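Local coordinates for halogenase (Chondromyces crocatus, PDB 3E1T), which probably catalyses an FAD-dependent chlorination step in the biosynthesis of the myxobacterial natural product chondrochloren, at residues I223-S226 / D227-S231; E239-E242 / A243-D246; A250-L253 / R254-R258; P260-K263 / E264-P268. One frame throughout, in Å; residues are numbered along the deposited sequence.

Interaction 1: residues I223-S226 / D227-S231; sequences IPLS and DTLTS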
# COMPACT_ATOMS: atom_id res chain seq x y z
N ILE A 223 13.31 6.55 5.75
CA ILE A 223 12.30 7.59 5.63
C ILE A 223 12.45 8.56 6.78
O ILE A 223 12.33 8.16 7.94
CB ILE A 223 10.87 7.00 5.67
CG1 ILE A 223 10.67 5.97 4.54
CG2 ILE A 223 9.82 8.12 5.60
CD1 ILE A 223 9.40 5.11 4.68
N PRO A 224 12.74 9.84 6.47
CA PRO A 224 12.79 10.84 7.53
C PRO A 224 11.38 11.27 7.95
O PRO A 224 10.56 11.67 7.11
CB PRO A 224 13.55 12.01 6.89
CG PRO A 224 13.27 11.89 5.40
CD PRO A 224 13.03 10.41 5.13
N LEU A 225 11.11 11.16 9.25
CA LEU A 225 9.80 11.52 9.80
C LEU A 225 9.81 12.90 10.47
O LEU A 225 8.80 13.60 10.49
CB LEU A 225 9.34 10.44 10.78
CG LEU A 225 9.16 9.07 10.12
CD1 LEU A 225 8.77 8.05 11.15
CD2 LEU A 225 8.13 9.15 8.98
N SER A 226 10.96 13.27 11.01
CA SER A 226 11.22 14.62 11.49
C SER A 226 12.70 14.92 11.31
O SER A 226 13.44 14.17 10.64
CB SER A 226 10.79 14.78 12.95
OG SER A 226 11.66 14.10 13.83
N ASP A 227 13.16 16.02 11.91
CA ASP A 227 14.58 16.36 11.89
C ASP A 227 15.37 15.29 12.63
O ASP A 227 16.50 14.98 12.24
CB ASP A 227 14.82 17.75 12.49
CG ASP A 227 14.60 18.87 11.49
OD1 ASP A 227 13.75 19.76 11.75
OD2 ASP A 227 15.26 18.87 10.42
N THR A 228 14.77 14.73 13.68
CA THR A 228 15.44 13.71 14.50
C THR A 228 15.05 12.26 14.18
O THR A 228 15.85 11.36 14.38
CB THR A 228 15.17 13.95 16.00
OG1 THR A 228 13.84 14.47 16.16
CG2 THR A 228 16.17 14.94 16.56
N LEU A 229 13.83 12.03 13.69
CA LEU A 229 13.34 10.65 13.59
C LEU A 229 13.36 10.08 12.18
O LEU A 229 12.93 10.73 11.22
CB LEU A 229 11.95 10.51 14.23
CG LEU A 229 11.39 9.10 14.51
CD1 LEU A 229 12.30 8.26 15.42
CD2 LEU A 229 9.99 9.21 15.09
N THR A 230 13.90 8.86 12.07
CA THR A 230 13.93 8.11 10.81
C THR A 230 13.40 6.67 10.95
O THR A 230 13.81 5.92 11.84
CB THR A 230 15.35 8.06 10.17
OG1 THR A 230 15.93 9.37 10.20
CG2 THR A 230 15.27 7.58 8.72
N SER A 231 12.48 6.32 10.05
CA SER A 231 11.99 4.95 9.88
C SER A 231 12.96 4.18 9.00
O SER A 231 13.32 4.66 7.93
CB SER A 231 10.61 4.95 9.23
OG SER A 231 10.23 3.65 8.83
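Residues 223-226 and 227-231 form the turn end of a beta hairpin between strands 218-224 and 229-237, in the large mixed sheet beside the flavin. Ile223 and Ser231 are an antiparallel hydrogen-bonded pair. Ile223 N gives a nearly straight bond to Ser231 O, 2.9 Å at 174°. Ser231 N returns one of 2.8 Å to Ile223 O. Pro224 and Thr230 follow as a non-hydrogen-bonded pair. The methyl CG2 of Thr230 is anti to its own nitrogen and sits 3.1 Å from Ile223 O. The Thr230 hydroxyl is bonded to Arg201. Next, Leu229 O accepts two donors, Leu225 N at 2.7 Å and Ser226 N at 3.2 Å. Two successive amides on one carbonyl are the pattern of a classic beta bulge. The loop is then closed by an ST turn at Ser226. Its OG lies between the backbone N and carbonyl carbon (chi1 72°), facing back into the loop. Ser226 OG accepts from Thr228 N at 3.2 Å and from Leu229 N at 3.0 Å. An alanine here removes OG, and the amides of Thr228 and Leu229 would probably lose their acceptor inside the turn. On the face of Ile223 and Ser231, Ser231 OG bonds Glu48 and Trp221. There the side chain of Ile223 comes within about 4 Å of the bound FAD. Leu225 CD1 meets Leu229 CD2, and both leucines rest on Tyr195.

Interaction 2: residues E239-E242 / A243-D246; sequences EAAE and AIKD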
# COMPACT_ATOMS: atom_id res chain seq x y z
N GLU A 239 12.74 -16.63 3.53
CA GLU A 239 13.61 -17.72 4.04
C GLU A 239 14.58 -17.23 5.11
O GLU A 239 14.87 -17.95 6.08
CB GLU A 239 14.37 -18.38 2.90
CG GLU A 239 13.49 -19.16 1.93
CD GLU A 239 12.52 -18.27 1.16
OE1 GLU A 239 12.99 -17.33 0.47
OE2 GLU A 239 11.29 -18.51 1.26
N ALA A 240 15.09 -16.01 4.94
CA ALA A 240 16.01 -15.40 5.91
C ALA A 240 15.33 -15.14 7.25
O ALA A 240 15.97 -15.26 8.29
CB ALA A 240 16.57 -14.10 5.35
N ALA A 241 14.04 -14.82 7.21
CA ALA A 241 13.27 -14.51 8.42
C ALA A 241 13.23 -15.66 9.40
O ALA A 241 13.28 -15.45 10.62
CB ALA A 241 11.86 -14.10 8.05
N GLU A 242 13.14 -16.88 8.88
CA GLU A 242 13.02 -18.08 9.71
C GLU A 242 14.31 -18.37 10.48
O GLU A 242 14.48 -19.45 11.06
CB GLU A 242 12.61 -19.29 8.84
CG GLU A 242 11.39 -19.05 7.96
CD GLU A 242 11.11 -20.21 7.01
OE1 GLU A 242 10.86 -19.95 5.80
OE2 GLU A 242 11.14 -21.38 7.46
N ALA A 243 15.22 -17.40 10.47
CA ALA A 243 16.48 -17.45 11.21
C ALA A 243 16.90 -16.06 11.73
O ALA A 243 18.04 -15.87 12.18
CB ALA A 243 17.58 -18.07 10.35
N ILE A 244 15.99 -15.10 11.65
CA ILE A 244 16.19 -13.81 12.31
C ILE A 244 15.45 -13.80 13.65
O ILE A 244 15.59 -12.86 14.43
CB ILE A 244 15.71 -12.60 11.45
CG1 ILE A 244 14.18 -12.49 11.46
CG2 ILE A 244 16.25 -12.67 10.03
CD1 ILE A 244 13.69 -11.09 11.70
N LYS A 245 14.66 -14.85 13.89
CA LYS A 245 13.89 -14.97 15.13
C LYS A 245 14.82 -15.24 16.31
O LYS A 245 15.91 -15.81 16.14
CB LYS A 245 12.84 -16.09 15.00
CG LYS A 245 11.40 -15.65 15.24
CD LYS A 245 11.18 -15.06 16.63
CE LYS A 245 9.79 -14.45 16.77
NZ LYS A 245 9.68 -13.56 17.97
N ASP A 246 14.40 -14.82 17.51
CA ASP A 246 15.26 -14.78 18.69
C ASP A 246 16.56 -14.03 18.37
O ASP A 246 17.66 -14.59 18.43
CB ASP A 246 15.53 -16.18 19.25
CG ASP A 246 14.46 -16.64 20.24
OD1 ASP A 246 14.11 -17.84 20.22
OD2 ASP A 246 13.98 -15.80 21.05
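Ala241 and Ile244 meet where the short helix 238-241 runs out into the loop that leads to helix 248-257. The helix is weakly bonded. The bonds run from each amide to the carbonyl three residues back, as in a 3-10 turn at the end of a helix. The sound bond is Ile244 N to Ala241 O, 2.9 Å and fairly straight at 163°. Its donor stands well above the carbonyl plane, 65° out of it, so it does not use a lone pair. Ala243 N gives a bond to Ala240 O at 3.1 Å, though the position of that nitrogen is less certain. Glu242 N has only a weak bond of 3.5 Å to Glu239 O. At the start of the helix, Ala240 N is satisfied by the hydroxyl of Ser237. Of the acid side chains, Glu239 bonds through OE2 to Gln188. Glu242, extended beyond CG, has a long, weak ion pair with Arg238. The apolar part is carried by Ile244. Its CB packs with Ala251 and its side chain reaches Tyr255, Leu192 and Ile282. This joins the loop to helix 248-257 and to strands 189-197 and 281-284. With CG1 between the backbone N and the carbonyl carbon (chi1 76°), each branch lies against a different carbonyl oxygen. Ile244 CG1 lies 3.2 Å from Ala241 O, and Ile244 CG2 lies 3.1 Å from Ala240 O.

Interaction 3: residues A250-L253 / R254-R258; sequences AALL and RYIDR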
# COMPACT_ATOMS: atom_id res chain seq x y z
N ALA A 250 19.54 -7.78 16.60
CA ALA A 250 20.85 -8.20 16.10
C ALA A 250 20.83 -8.46 14.59
O ALA A 250 21.81 -8.20 13.90
CB ALA A 250 21.34 -9.43 16.85
N ALA A 251 19.70 -8.97 14.09
CA ALA A 251 19.50 -9.21 12.67
C ALA A 251 19.50 -7.91 11.87
O ALA A 251 20.15 -7.81 10.84
CB ALA A 251 18.21 -9.97 12.43
N LEU A 252 18.76 -6.91 12.35
CA LEU A 252 18.66 -5.64 11.64
C LEU A 252 19.98 -4.88 11.70
O LEU A 252 20.43 -4.36 10.69
CB LEU A 252 17.50 -4.79 12.17
CG LEU A 252 17.19 -3.45 11.51
CD1 LEU A 252 16.77 -3.60 10.04
CD2 LEU A 252 16.11 -2.72 12.31
N LEU A 253 20.60 -4.85 12.88
CA LEU A 253 21.87 -4.17 13.08
C LEU A 253 22.94 -4.72 12.14
O LEU A 253 23.65 -3.95 11.50
CB LEU A 253 22.32 -4.26 14.55
CG LEU A 253 22.17 -2.99 15.42
CD1 LEU A 253 21.13 -1.98 14.89
CD2 LEU A 253 21.87 -3.35 16.87
N ARG A 254 23.01 -6.05 12.05
CA ARG A 254 23.90 -6.71 11.10
C ARG A 254 23.56 -6.42 9.63
O ARG A 254 24.47 -6.32 8.81
CB ARG A 254 23.97 -8.22 11.36
CG ARG A 254 24.99 -8.94 10.50
CD ARG A 254 26.33 -8.18 10.49
NE ARG A 254 27.31 -8.76 9.58
CZ ARG A 254 28.42 -9.38 9.97
NH1 ARG A 254 28.70 -9.52 11.26
NH2 ARG A 254 29.26 -9.87 9.06
N TYR A 255 22.27 -6.30 9.31
CA TYR A 255 21.87 -5.92 7.95
C TYR A 255 22.29 -4.49 7.64
O TYR A 255 22.72 -4.18 6.53
CB TYR A 255 20.36 -6.08 7.74
CG TYR A 255 19.88 -7.50 7.51
CD1 TYR A 255 20.55 -8.36 6.63
CD2 TYR A 255 18.74 -7.97 8.16
CE1 TYR A 255 20.09 -9.65 6.41
CE2 TYR A 255 18.28 -9.27 7.96
CZ TYR A 255 18.95 -10.10 7.08
OH TYR A 255 18.49 -11.37 6.88
N ILE A 256 22.14 -3.61 8.63
CA ILE A 256 22.54 -2.21 8.47
C ILE A 256 24.03 -2.11 8.12
O ILE A 256 24.39 -1.46 7.14
CB ILE A 256 22.21 -1.37 9.72
CG1 ILE A 256 20.70 -1.15 9.82
CG2 ILE A 256 22.93 -0.03 9.68
CD1 ILE A 256 20.23 -0.70 11.18
N ASP A 257 24.87 -2.81 8.89
CA ASP A 257 26.31 -2.85 8.65
C ASP A 257 26.67 -3.29 7.24
O ASP A 257 27.71 -2.90 6.71
CB ASP A 257 27.00 -3.77 9.67
CG ASP A 257 27.08 -3.17 11.06
OD1 ASP A 257 26.62 -2.01 11.27
OD2 ASP A 257 27.61 -3.85 11.96
N ARG A 258 25.81 -4.09 6.62
CA ARG A 258 26.10 -4.68 5.30
C ARG A 258 25.59 -3.83 4.13
O ARG A 258 25.72 -4.22 2.97
CB ARG A 258 25.53 -6.09 5.22
CG ARG A 258 26.22 -7.10 6.13
CD ARG A 258 25.54 -8.44 6.01
NE ARG A 258 25.57 -8.92 4.64
CZ ARG A 258 24.76 -9.84 4.13
NH1 ARG A 258 23.80 -10.40 4.88
NH2 ARG A 258 24.90 -10.20 2.86
O HOH W 1 24.61 -1.92 12.92
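Arg254 opens the second half of this helical contact: Arg254 N bonds Ala250 O at 3.1 Å. Its CB touches the same oxygen, while the guanidinium leads away. The segments are consecutive turns of helix 248-257, joined by regular bonds four residues apart. Tyr255 N bonds Ala251 O at 3.0 Å. The Tyr255 ring stands beside its own nitrogen (chi1 -78°) and leans back along the helix, with CD2 3.0 Å from Ala251 O. The Tyr255 side chain also touches Phe220 and Ala240. Without the ring, as with an alanine, the space between Ala251, Phe220 and Ala240 would probably be left unfilled. Ile256 N bonds Leu252 O at 2.8 Å, with the donor nearly along the C=O axis. Ile256 CD1 touches Leu252 CG and Leu253 CD1. The Ile256 side chain crosses that of Leu252 obliquely and lies side by side with that of Leu253, pointing the same way. Asp257 N bonds Leu253 O at 3.1 Å. One water donates to both Leu253 O, at 2.7 Å, and Asp257 OD1, at 2.6 Å. It ties the carboxylate to the backbone one turn earlier. That carboxylate has a long, weak ion pair with Lys263. Arg258 N bonds Tyr255 O, and its NH1 makes a salt bridge with Asp217. The buried side of the helix lies on the sheet. Leu252 and Ala251 rest on Leu192, and Ile256 meets Phe220 and also Ile262 and Leu266 of helix 260-266.

Interaction 4: residues P260-K263 / E264-P268; sequences PIIK and EYLAP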
# COMPACT_ATOMS: atom_id res chain seq x y z
N PRO A 260 26.35 -0.16 2.86
CA PRO A 260 27.16 1.06 2.98
C PRO A 260 26.40 2.38 3.25
O PRO A 260 26.65 3.01 4.29
CB PRO A 260 27.90 1.11 1.65
CG PRO A 260 28.17 -0.33 1.37
CD PRO A 260 26.95 -1.09 1.88
N ILE A 261 25.50 2.78 2.36
CA ILE A 261 24.78 4.05 2.55
C ILE A 261 23.98 4.09 3.86
O ILE A 261 23.97 5.12 4.55
CB ILE A 261 23.90 4.47 1.34
CG1 ILE A 261 23.25 5.84 1.59
CG2 ILE A 261 22.84 3.41 1.02
CD1 ILE A 261 22.90 6.61 0.32
N ILE A 262 23.35 2.98 4.22
CA ILE A 262 22.57 2.91 5.45
C ILE A 262 23.50 2.90 6.67
O ILE A 262 23.21 3.55 7.67
CB ILE A 262 21.62 1.67 5.48
CG1 ILE A 262 20.66 1.67 4.27
CG2 ILE A 262 20.87 1.57 6.82
CD1 ILE A 262 19.81 2.94 4.08
N LYS A 263 24.61 2.16 6.57
CA LYS A 263 25.63 2.16 7.63
C LYS A 263 26.11 3.58 7.94
O LYS A 263 26.16 3.98 9.11
CB LYS A 263 26.82 1.26 7.25
CG LYS A 263 27.88 1.17 8.37
CD LYS A 263 28.83 -0.00 8.17
CE LYS A 263 30.06 0.09 9.09
NZ LYS A 263 29.73 0.35 10.53
N GLU A 264 26.43 4.34 6.91
CA GLU A 264 26.91 5.70 7.12
C GLU A 264 25.82 6.66 7.61
O GLU A 264 26.06 7.46 8.52
CB GLU A 264 27.67 6.24 5.89
CG GLU A 264 26.83 6.71 4.73
CD GLU A 264 27.50 7.87 3.99
OE1 GLU A 264 28.04 7.64 2.88
OE2 GLU A 264 27.49 9.01 4.51
N TYR A 265 24.61 6.56 7.06
CA TYR A 265 23.54 7.45 7.48
C TYR A 265 23.13 7.23 8.94
O TYR A 265 22.62 8.15 9.57
CB TYR A 265 22.32 7.35 6.55
CG TYR A 265 22.42 8.22 5.32
CD1 TYR A 265 23.57 8.21 4.53
CD2 TYR A 265 21.37 9.04 4.93
CE1 TYR A 265 23.68 8.99 3.39
CE2 TYR A 265 21.47 9.84 3.79
CZ TYR A 265 22.63 9.80 3.03
OH TYR A 265 22.74 10.57 1.90
N LEU A 266 23.38 6.03 9.46
CA LEU A 266 23.00 5.71 10.85
C LEU A 266 24.14 5.73 11.86
O LEU A 266 23.90 5.60 13.07
CB LEU A 266 22.23 4.38 10.93
CG LEU A 266 20.84 4.33 10.26
CD1 LEU A 266 20.25 2.94 10.36
CD2 LEU A 266 19.86 5.37 10.83
N ALA A 267 25.37 5.92 11.38
CA ALA A 267 26.53 6.06 12.26
C ALA A 267 26.34 7.09 13.39
O ALA A 267 26.65 6.80 14.54
CB ALA A 267 27.81 6.34 11.45
N PRO A 268 25.81 8.30 13.07
CA PRO A 268 25.55 9.27 14.14
C PRO A 268 24.34 8.93 15.02
O PRO A 268 24.11 9.61 16.02
CB PRO A 268 25.26 10.58 13.38
CG PRO A 268 25.64 10.34 11.98
CD PRO A 268 25.48 8.87 11.75
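Glu264 N donates to Pro260 O in the shortest sound bond of this contact, 2.9 Å at 163°. It closes the first turn of the short helix 260-266. Glu264 CG is held between the backbone N and carbonyl carbon (chi1 78°), which places it 3.3 Å from Ile261 O. The carboxylate goes elsewhere, to a salt bridge with Lys200. The next bond runs from Tyr265 N to Ile261 O at 3.0 Å, with the donor tilted from the carbonyl plane. Ile261 O also lies 3.1 Å from Tyr265 CD1. Ile261 and Tyr265 lie side by side and point the same way. With CG1 of Ile261 anti to its backbone N (chi1 -177°), that branch runs beside the ring and reaches Tyr265 CE1 at 3.7 Å. Ile262 and Leu266 also lie side by side, pointing the same way, with Ile262 CG2 3.8 Å from Leu266 CD1. Leu266 N bonds Ile262 O at 3.1 Å. The last turn is looser. Lys263 O receives only weak bonds, from Ala267 N and from Leu266 N. Pro268 follows and has no amide hydrogen to continue the pattern. The helix lies against the mixed sheet, next to the preceding helix 248-257. Ile261 touches Leu211 and Ala213 of strand 210-215. Tyr265 meets Tyr222 edge-to-face, and Leu266 rests on Tyr222 too. Ile262 reaches Phe220 as well as Tyr222 on strand 218-224.

Overall arrangement
The four interactions follow one another along the chain and lie around one mixed sheet. Interaction 1 is the hairpin end of strands 218-224 and 229-237. Strand 229-237 then runs into interaction 2; the centres of interactions 1 and 2 are about 27 Å apart. Helix 248-257 (interaction 3) and helix 260-266 (interaction 4) return toward the hairpin, with centres about 11 Å apart. Interaction 3 touches interaction 2 through Tyr255 OH and Ala240 CB, 3.7 Å apart. It meets interaction 4 through Ile256 O and Lys263 CB, 3.6 Å apart. The helices thus back one part of the sheet. Interaction 1 alone approaches the FAD closely; the side chains of Ile244, Leu252 and Ile262 are about 12, 11 and 14 Å from it.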